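Local coordinates for protein NAD(P)H dehydrogenase (quinone) (PDB 1XDI) that uses FAD to pass electrons from NADH or NADPH to quinones such as menadione, as a homotetrameric member of the flavoprotein disulfide reductase family, at residues I81-K91 with Q174-P182; G400-R408 with S456-L464. All blocks are in the same frame, centred on the assembly; numbering follows the deposited sequence.

Contact 1 of 2, residues I81-K91 with Q174-P182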
loop_
_atom_site.group_PDB
_atom_site.type_symbol
_atom_site.label_atom_id
_atom_site.label_comp_id
_atom_site.label_asym_id
_atom_site.label_seq_id
_atom_site.Cartn_x
_atom_site.Cartn_y
_atom_site.Cartn_z
ATOM N N ILE A 81 0.364 -25.956 47.465
ATOM C CA ILE A 81 0.998 -25.090 46.474
ATOM C C ILE A 81 2.453 -25.171 46.876
ATOM O O ILE A 81 2.783 -24.876 48.002
ATOM C CB ILE A 81 0.550 -23.653 46.640
ATOM C CG1 ILE A 81 -0.742 -23.425 45.876
ATOM C CG2 ILE A 81 1.615 -22.721 46.161
ATOM C CD1 ILE A 81 -1.421 -22.076 46.207
ATOM N N SER A 82 3.329 -25.573 45.975
ATOM C CA SER A 82 4.751 -25.695 46.312
ATOM C C SER A 82 5.667 -24.607 45.801
ATOM O O SER A 82 6.396 -24.831 44.844
ATOM C CB SER A 82 5.297 -27.005 45.788
ATOM O OG SER A 82 6.696 -26.945 45.907
ATOM N N LEU A 83 5.677 -23.453 46.441
ATOM C CA LEU A 83 6.508 -22.340 45.970
ATOM C C LEU A 83 7.931 -22.707 45.502
ATOM O O LEU A 83 8.367 -22.249 44.459
ATOM C CB LEU A 83 6.553 -21.227 47.044
ATOM C CG LEU A 83 6.340 -19.752 46.675
ATOM C CD1 LEU A 83 7.618 -19.105 46.934
ATOM C CD2 LEU A 83 5.913 -19.504 45.223
ATOM N N PRO A 84 8.648 -23.562 46.240
ATOM C CA PRO A 84 9.991 -23.894 45.787
ATOM C C PRO A 84 10.068 -24.511 44.405
ATOM O O PRO A 84 11.019 -24.224 43.664
ATOM C CB PRO A 84 10.503 -24.829 46.862
ATOM C CG PRO A 84 9.801 -24.395 48.050
ATOM C CD PRO A 84 8.392 -24.206 47.528
ATOM N N GLN A 85 9.125 -25.372 44.038
ATOM C CA GLN A 85 9.238 -25.907 42.690
ATOM C C GLN A 85 8.823 -24.857 41.633
ATOM O O GLN A 85 9.339 -24.886 40.500
ATOM C CB GLN A 85 8.521 -27.260 42.504
ATOM C CG GLN A 85 7.270 -27.457 43.253
ATOM C CD GLN A 85 6.792 -28.923 43.211
ATOM O OE1 GLN A 85 6.323 -29.406 42.173
ATOM N NE2 GLN A 85 6.913 -29.629 44.347
ATOM N N ILE A 86 7.944 -23.914 41.989
ATOM C CA ILE A 86 7.584 -22.863 41.043
ATOM C C ILE A 86 8.884 -22.069 40.768
ATOM O O ILE A 86 9.273 -21.865 39.597
ATOM C CB ILE A 86 6.526 -21.891 41.624
ATOM C CG1 ILE A 86 5.155 -22.521 41.590
ATOM C CG2 ILE A 86 6.496 -20.581 40.838
ATOM C CD1 ILE A 86 4.205 -21.807 42.509
ATOM N N HIS A 87 9.539 -21.619 41.845
ATOM C CA HIS A 87 10.797 -20.860 41.765
ATOM C C HIS A 87 11.841 -21.675 40.947
ATOM O O HIS A 87 12.524 -21.168 40.075
ATOM C CB HIS A 87 11.322 -20.588 43.187
ATOM C CG HIS A 87 10.540 -19.563 43.955
ATOM N ND1 HIS A 87 10.890 -19.167 45.230
ATOM C CD2 HIS A 87 9.504 -18.763 43.592
ATOM C CE1 HIS A 87 10.117 -18.164 45.608
ATOM N NE2 HIS A 87 9.267 -17.895 44.633
ATOM N N ALA A 88 11.947 -22.966 41.225
ATOM C CA ALA A 88 12.911 -23.814 40.536
ATOM C C ALA A 88 12.622 -23.806 39.020
ATOM O O ALA A 88 13.539 -23.939 38.163
ATOM C CB ALA A 88 12.837 -25.199 41.094
ATOM N N ARG A 89 11.340 -23.647 38.692
ATOM C CA ARG A 89 10.941 -23.640 37.300
ATOM C C ARG A 89 11.273 -22.282 36.789
ATOM O O ARG A 89 11.565 -22.104 35.602
ATOM C CB ARG A 89 9.474 -23.866 37.131
ATOM C CG ARG A 89 9.101 -23.826 35.724
ATOM C CD ARG A 89 7.606 -23.536 35.564
ATOM N NE ARG A 89 7.198 -23.685 34.172
ATOM C CZ ARG A 89 6.151 -23.092 33.613
ATOM N NH1 ARG A 89 5.357 -22.278 34.318
ATOM N NH2 ARG A 89 5.912 -23.318 32.324
ATOM N N VAL A 90 11.252 -21.307 37.688
ATOM C CA VAL A 90 11.573 -19.972 37.254
ATOM C C VAL A 90 13.035 -19.875 36.900
ATOM O O VAL A 90 13.358 -19.333 35.854
ATOM C CB VAL A 90 11.184 -18.944 38.311
ATOM C CG1 VAL A 90 11.836 -17.563 38.048
ATOM C CG2 VAL A 90 9.707 -18.845 38.288
ATOM N N LYS A 91 13.930 -20.419 37.720
ATOM C CA LYS A 91 15.326 -20.270 37.362
ATOM C C LYS A 91 15.598 -21.166 36.185
ATOM O O LYS A 91 16.119 -20.732 35.169
ATOM C CB LYS A 91 16.259 -20.625 38.514
ATOM C CG LYS A 91 15.807 -20.095 39.794
ATOM C CD LYS A 91 16.609 -18.927 40.277
ATOM C CE LYS A 91 15.953 -18.299 41.576
ATOM N NZ LYS A 91 15.715 -19.277 42.761
ATOM N N GLN A 174 14.808 -10.563 43.617
ATOM C CA GLN A 174 14.883 -11.465 44.765
ATOM C C GLN A 174 13.666 -12.326 45.164
ATOM O O GLN A 174 13.821 -13.265 45.901
ATOM C CB GLN A 174 15.331 -10.656 45.953
ATOM C CG GLN A 174 16.591 -9.909 45.609
ATOM C CD GLN A 174 17.004 -8.967 46.701
ATOM O OE1 GLN A 174 16.194 -8.199 47.205
ATOM N NE2 GLN A 174 18.255 -9.014 47.073
ATOM N N LEU A 175 12.470 -12.029 44.691
ATOM C CA LEU A 175 11.304 -12.822 45.052
ATOM C C LEU A 175 11.403 -14.385 44.988
ATOM O O LEU A 175 10.780 -15.088 45.788
ATOM C CB LEU A 175 10.125 -12.378 44.180
ATOM C CG LEU A 175 9.696 -10.948 44.410
ATOM C CD1 LEU A 175 8.945 -10.386 43.248
ATOM C CD2 LEU A 175 8.838 -10.930 45.664
ATOM N N TYR A 176 12.161 -14.928 44.044
ATOM C CA TYR A 176 12.224 -16.371 43.852
ATOM C C TYR A 176 13.198 -17.063 44.747
ATOM O O TYR A 176 13.499 -18.240 44.571
ATOM C CB TYR A 176 12.546 -16.667 42.403
ATOM C CG TYR A 176 11.825 -15.714 41.485
ATOM C CD1 TYR A 176 10.433 -15.681 41.405
ATOM C CD2 TYR A 176 12.539 -14.843 40.695
ATOM C CE1 TYR A 176 9.802 -14.805 40.544
ATOM C CE2 TYR A 176 11.914 -13.957 39.840
ATOM C CZ TYR A 176 10.566 -13.936 39.767
ATOM O OH TYR A 176 9.998 -12.987 38.951
ATOM N N ASP A 177 13.693 -16.322 45.716
ATOM C CA ASP A 177 14.592 -16.859 46.694
ATOM C C ASP A 177 13.882 -17.292 47.951
ATOM O O ASP A 177 14.494 -17.901 48.820
ATOM C CB ASP A 177 15.586 -15.817 47.044
ATOM C CG ASP A 177 16.411 -15.451 45.886
ATOM O OD1 ASP A 177 16.529 -16.322 44.994
ATOM O OD2 ASP A 177 16.956 -14.328 45.876
ATOM N N LEU A 178 12.601 -16.955 48.058
ATOM C CA LEU A 178 11.786 -17.312 49.205
ATOM C C LEU A 178 11.361 -18.769 49.085
ATOM O O LEU A 178 11.122 -19.249 47.967
ATOM C CB LEU A 178 10.508 -16.490 49.239
ATOM C CG LEU A 178 10.534 -14.985 49.089
ATOM C CD1 LEU A 178 9.109 -14.575 48.923
ATOM C CD2 LEU A 178 11.145 -14.269 50.302
ATOM N N ASP A 179 11.228 -19.461 50.223
ATOM C CA ASP A 179 10.785 -20.854 50.197
ATOM C C ASP A 179 9.361 -21.027 50.674
ATOM O O ASP A 179 8.903 -22.157 50.896
ATOM C CB ASP A 179 11.702 -21.738 51.024
ATOM C CG ASP A 179 12.980 -22.086 50.280
ATOM O OD1 ASP A 179 12.889 -22.703 49.160
ATOM O OD2 ASP A 179 14.072 -21.739 50.819
ATOM N N ALA A 180 8.658 -19.910 50.839
ATOM C CA ALA A 180 7.269 -19.957 51.280
ATOM C C ALA A 180 6.501 -18.705 50.922
ATOM O O ALA A 180 7.061 -17.617 50.899
ATOM C CB ALA A 180 7.214 -20.178 52.757
ATOM N N LEU A 181 5.216 -18.839 50.635
ATOM C CA LEU A 181 4.426 -17.655 50.321
ATOM C C LEU A 181 4.358 -16.669 51.495
ATOM O O LEU A 181 4.202 -17.041 52.632
ATOM C CB LEU A 181 3.003 -18.041 49.934
ATOM C CG LEU A 181 2.841 -18.848 48.662
ATOM C CD1 LEU A 181 1.365 -18.951 48.378
ATOM C CD2 LEU A 181 3.544 -18.188 47.485
ATOM N N PRO A 182 4.488 -15.394 51.228
ATOM C CA PRO A 182 4.415 -14.441 52.325
ATOM C C PRO A 182 3.067 -14.479 53.017
ATOM O O PRO A 182 2.065 -14.800 52.413
ATOM C CB PRO A 182 4.635 -13.121 51.608
ATOM C CG PRO A 182 5.663 -13.510 50.556
ATOM C CD PRO A 182 4.992 -14.745 50.007
#

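Contact 2 of 2, residues G400-R408 with S456-L464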
loop_
_atom_site.group_PDB
_atom_site.type_symbol
_atom_site.label_atom_id
_atom_site.label_comp_id
_atom_site.label_asym_id
_atom_site.label_seq_id
_atom_site.Cartn_x
_atom_site.Cartn_y
_atom_site.Cartn_z
ATOM N N GLY A 400 -13.680 -8.578 28.996
ATOM C CA GLY A 400 -12.710 -8.253 27.966
ATOM C C GLY A 400 -13.330 -7.399 26.874
ATOM O O GLY A 400 -14.573 -7.283 26.776
ATOM N N PHE A 401 -12.476 -6.797 26.041
ATOM C CA PHE A 401 -12.985 -5.965 24.926
ATOM C C PHE A 401 -11.908 -5.611 23.933
ATOM O O PHE A 401 -10.739 -5.733 24.209
ATOM C CB PHE A 401 -13.632 -4.655 25.463
ATOM C CG PHE A 401 -12.644 -3.673 26.091
ATOM C CD1 PHE A 401 -11.749 -2.958 25.312
ATOM C CD2 PHE A 401 -12.624 -3.458 27.435
ATOM C CE1 PHE A 401 -10.870 -2.061 25.871
ATOM C CE2 PHE A 401 -11.744 -2.559 27.990
ATOM C CZ PHE A 401 -10.874 -1.868 27.213
ATOM N N VAL A 402 -12.327 -5.147 22.769
ATOM C CA VAL A 402 -11.407 -4.689 21.742
ATOM C C VAL A 402 -11.771 -3.296 21.349
ATOM O O VAL A 402 -12.918 -3.038 21.043
ATOM C CB VAL A 402 -11.487 -5.527 20.495
ATOM C CG1 VAL A 402 -10.627 -4.908 19.389
ATOM C CG2 VAL A 402 -11.053 -6.917 20.840
ATOM N N LYS A 403 -10.778 -2.408 21.380
ATOM C CA LYS A 403 -10.885 -0.991 20.959
ATOM C C LYS A 403 -10.013 -0.749 19.720
ATOM O O LYS A 403 -8.837 -1.012 19.734
ATOM C CB LYS A 403 -10.380 -0.003 22.046
ATOM C CG LYS A 403 -11.416 0.519 23.071
ATOM C CD LYS A 403 -10.833 1.695 23.910
ATOM C CE LYS A 403 -11.737 2.050 25.118
ATOM N NZ LYS A 403 -11.185 3.092 26.083
ATOM N N ILE A 404 -10.581 -0.233 18.656
ATOM C CA ILE A 404 -9.791 0.072 17.476
ATOM C C ILE A 404 -9.993 1.565 17.140
ATOM O O ILE A 404 -11.117 2.055 17.233
ATOM C CB ILE A 404 -10.230 -0.865 16.327
ATOM C CG1 ILE A 404 -9.266 -2.053 16.263
ATOM C CG2 ILE A 404 -10.294 -0.127 15.014
ATOM C CD1 ILE A 404 -9.822 -3.202 15.400
ATOM N N PHE A 405 -8.923 2.286 16.798
ATOM C CA PHE A 405 -9.032 3.727 16.468
ATOM C C PHE A 405 -8.622 4.017 15.043
ATOM O O PHE A 405 -7.625 3.480 14.586
ATOM C CB PHE A 405 -8.129 4.619 17.327
ATOM C CG PHE A 405 -8.264 4.405 18.771
ATOM C CD1 PHE A 405 -9.526 4.259 19.352
ATOM C CD2 PHE A 405 -7.128 4.289 19.553
ATOM C CE1 PHE A 405 -9.663 3.981 20.720
ATOM C CE2 PHE A 405 -7.223 4.016 20.913
ATOM C CZ PHE A 405 -8.497 3.857 21.506
ATOM N N CYS A 406 -9.329 4.889 14.344
ATOM C CA CYS A 406 -8.920 5.145 12.985
ATOM C C CYS A 406 -9.076 6.534 12.450
ATOM O O CYS A 406 -9.935 7.299 12.861
ATOM C CB CYS A 406 -9.586 4.168 12.004
ATOM S SG CYS A 406 -11.308 4.523 11.602
ATOM N N ARG A 407 -8.208 6.843 11.502
ATOM C CA ARG A 407 -8.235 8.115 10.843
ATOM C C ARG A 407 -9.688 8.407 10.341
ATOM O O ARG A 407 -10.384 7.513 9.850
ATOM C CB ARG A 407 -7.262 8.053 9.700
ATOM C CG ARG A 407 -6.603 9.368 9.433
ATOM C CD ARG A 407 -5.676 9.736 10.565
ATOM N NE ARG A 407 -4.420 9.016 10.465
ATOM C CZ ARG A 407 -3.359 9.309 11.210
ATOM N NH1 ARG A 407 -3.423 10.307 12.097
ATOM N NH2 ARG A 407 -2.231 8.608 11.075
ATOM N N ARG A 408 -10.132 9.659 10.500
ATOM C CA ARG A 408 -11.475 10.134 10.116
ATOM C C ARG A 408 -11.873 9.913 8.674
ATOM O O ARG A 408 -12.902 9.330 8.373
ATOM C CB ARG A 408 -11.579 11.623 10.378
ATOM C CG ARG A 408 -11.948 11.995 11.761
ATOM C CD ARG A 408 -13.409 12.355 11.804
ATOM N NE ARG A 408 -13.848 12.540 13.186
ATOM C CZ ARG A 408 -15.108 12.366 13.593
ATOM N NH1 ARG A 408 -16.064 12.009 12.720
ATOM N NH2 ARG A 408 -15.400 12.507 14.887
ATOM N N SER A 456 -13.253 -10.691 16.337
ATOM C CA SER A 456 -13.852 -9.475 16.918
ATOM C C SER A 456 -13.048 -8.260 16.426
ATOM O O SER A 456 -13.610 -7.179 16.270
ATOM C CB SER A 456 -13.783 -9.559 18.448
ATOM O OG SER A 456 -15.025 -9.858 18.975
ATOM N N ILE A 457 -11.729 -8.453 16.233
ATOM C CA ILE A 457 -10.857 -7.418 15.740
ATOM C C ILE A 457 -11.293 -7.092 14.292
ATOM O O ILE A 457 -11.357 -5.912 13.897
ATOM C CB ILE A 457 -9.379 -7.868 15.755
ATOM C CG1 ILE A 457 -8.834 -7.820 17.167
ATOM C CG2 ILE A 457 -8.498 -6.948 14.888
ATOM C CD1 ILE A 457 -7.481 -8.516 17.242
ATOM N N THR A 458 -11.626 -8.102 13.493
ATOM C CA THR A 458 -12.018 -7.741 12.157
ATOM C C THR A 458 -13.414 -7.098 12.159
ATOM O O THR A 458 -13.711 -6.307 11.280
ATOM C CB THR A 458 -11.904 -8.929 11.183
ATOM O OG1 THR A 458 -12.717 -9.996 11.638
ATOM C CG2 THR A 458 -10.477 -9.432 11.107
ATOM N N GLU A 459 -14.261 -7.391 13.156
ATOM C CA GLU A 459 -15.592 -6.772 13.225
ATOM C C GLU A 459 -15.342 -5.358 13.676
ATOM O O GLU A 459 -15.863 -4.403 13.101
ATOM C CB GLU A 459 -16.515 -7.441 14.238
ATOM C CG GLU A 459 -17.688 -8.149 13.630
ATOM C CD GLU A 459 -18.771 -7.212 13.132
ATOM O OE1 GLU A 459 -18.590 -6.583 12.103
ATOM O OE2 GLU A 459 -19.840 -7.083 13.744
ATOM N N ALA A 460 -14.509 -5.211 14.698
ATOM C CA ALA A 460 -14.201 -3.881 15.214
ATOM C C ALA A 460 -13.908 -2.966 13.999
ATOM O O ALA A 460 -14.616 -1.996 13.762
ATOM C CB ALA A 460 -13.019 -3.959 16.187
ATOM N N ALA A 461 -12.911 -3.277 13.186
ATOM C CA ALA A 461 -12.668 -2.408 12.062
ATOM C C ALA A 461 -13.867 -2.461 11.121
ATOM O O ALA A 461 -14.252 -1.452 10.582
ATOM C CB ALA A 461 -11.398 -2.800 11.338
ATOM N N ARG A 462 -14.505 -3.602 10.924
ATOM C CA ARG A 462 -15.640 -3.576 9.983
ATOM C C ARG A 462 -16.643 -2.458 10.302
ATOM O O ARG A 462 -17.125 -1.758 9.422
ATOM C CB ARG A 462 -16.371 -4.923 9.948
ATOM C CG ARG A 462 -17.338 -5.048 8.851
ATOM C CD ARG A 462 -17.829 -6.480 8.705
ATOM N NE ARG A 462 -16.761 -7.399 8.321
ATOM C CZ ARG A 462 -16.310 -8.376 9.104
ATOM N NH1 ARG A 462 -16.854 -8.566 10.322
ATOM N NH2 ARG A 462 -15.300 -9.134 8.695
ATOM N N ARG A 463 -16.934 -2.269 11.578
ATOM C CA ARG A 463 -17.900 -1.261 11.961
ATOM C C ARG A 463 -17.344 0.144 11.797
ATOM O O ARG A 463 -18.111 1.095 11.645
ATOM C CB ARG A 463 -18.407 -1.520 13.390
ATOM C CG ARG A 463 -19.000 -2.917 13.539
ATOM C CD ARG A 463 -19.820 -3.202 14.850
ATOM N NE ARG A 463 -20.057 -4.653 15.069
ATOM C CZ ARG A 463 -20.699 -5.146 16.123
ATOM N NH1 ARG A 463 -21.164 -4.289 17.022
ATOM N NH2 ARG A 463 -20.825 -6.461 16.329
ATOM N N LEU A 464 -16.024 0.290 11.817
ATOM C CA LEU A 464 -15.448 1.618 11.629
ATOM C C LEU A 464 -15.529 2.054 10.184
ATOM O O LEU A 464 -15.346 3.208 9.898
ATOM C CB LEU A 464 -13.993 1.653 12.052
ATOM C CG LEU A 464 -13.750 1.881 13.510
ATOM C CD1 LEU A 464 -12.240 2.008 13.825
ATOM C CD2 LEU A 464 -14.492 3.171 13.849
#

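Contact 1 of 2, residues I81-K91 with Q174-P182
His-87 and Tyr-176 cross at about a right angle where the first turns of helix 83-107 lie against the loop 174-182. Both rings belong to an offset edge-to-face pair, the edge of Tyr-176 turned toward the face of His-87 with the planes at 82° and the centroids 5.7 Å apart. Over the centre of the imidazole sits the backbone of the tyrosine itself, its CA 3.3 Å from the centroid of the His-87 ring, a CH-pi contact. At the edge of the imidazole, near its plane, lies the carbonyl oxygen of Leu-178. The phenol ring is in turn held from one face by Val-90, whose CG1 stands 3.8 Å from the centroid of the Tyr-176 ring; the valine turns this branch anti to its own backbone N (chi1 165°), out toward the tyrosine. Leu-175 CB lies over the opposite face, toward the rim. The contact joins a helix beside the FAD site to what is probably the NAD(P)-binding Rossmann domain, as in related pyridine nucleotide-disulphide oxidoreductases; the loop connects strands 169-171 and 185-188 of one parallel sheet. Tyr-176 also touches Pro-50 of helix 48-64, and its side chain lies about 7 Å from the bound FAD. At the outer margin Lys-91, its chain bent twice, brings NZ above the carbonyl plane of Tyr-176, 3.0 Å from Tyr-176 O in a hydrogen bond; a long salt bridge runs on to Asp-177. Farther along, Leu-83 packs against CD2 of Leu-181, and the ring of Pro-84 lies across Asp-179.

Contact 2 of 2, residues G400-R408 with S456-L464
Strand 401-407 and helix 456-464 run in broadly the same direction, their axes 40° apart and 8.3 Å at closest approach, with Ile-404 and Ala-460 nearest at the backbone. Alternate strand residues Val-402, Ile-404 and Cys-406 point toward the helix. Ile-404 carries the middle of the contact: its CD1 lies against the small side chain of Ala-460, 3.4 Å from Ala-460 CB, and also reaches CG2 of Ile-457. With chi1 at 173° Val-402 swings CG1 away from its own amide and in between Ile-457 and Ala-460, 4.1 Å from Ile-457 CG1, crossing that side chain at about a right angle. At the other end Cys-406 packs against Leu-464, its SG 4.0 Å from Leu-464 CB, while Val-440 touches both residues from helix 440-444. Beyond this apolar seam, Arg-463 grips Glu-459 side-on, NE and NH2 both reaching OE2 from one face of the carboxylate; NE lies 2.8 Å from Glu-459 OE2. Arg-462 NH1 takes the other oxygen, Glu-459 OE1. Glu-459 and Arg-462 also pack on Gln-104 and Tyr-337 of the second subunit. A helix laid on one face of an antiparallel sheet in this way is characteristic of the dimerisation domain of pyridine nucleotide-disulphide oxidoreductases.

In the fold
Contact 1 and contact 2 lie in different parts of the chain, their centres 41 Å apart and nearest atoms about 24 Å apart, and share no helix or strand. Contact 2 is wholly buried; its strand-helix interface is almost wholly apolar and has no hydrogen bond across it, while a salt-bridge network lies on the helix outside the seam. Contact 1 is only partly buried and mixes an aromatic pair with a lysine-to-carbonyl bond at an exposed margin; it ties a helix to a loop rather than to a sheet. Both reach the second subunit: Ile-81, Ser-82, Gln-85 and Arg-89 pack on its residues 68-73, and Arg-89 hydrogen-bonds its Met-394 carbonyl, while helix 456-464 meets its Gln-104, Tyr-337 and Leu-428.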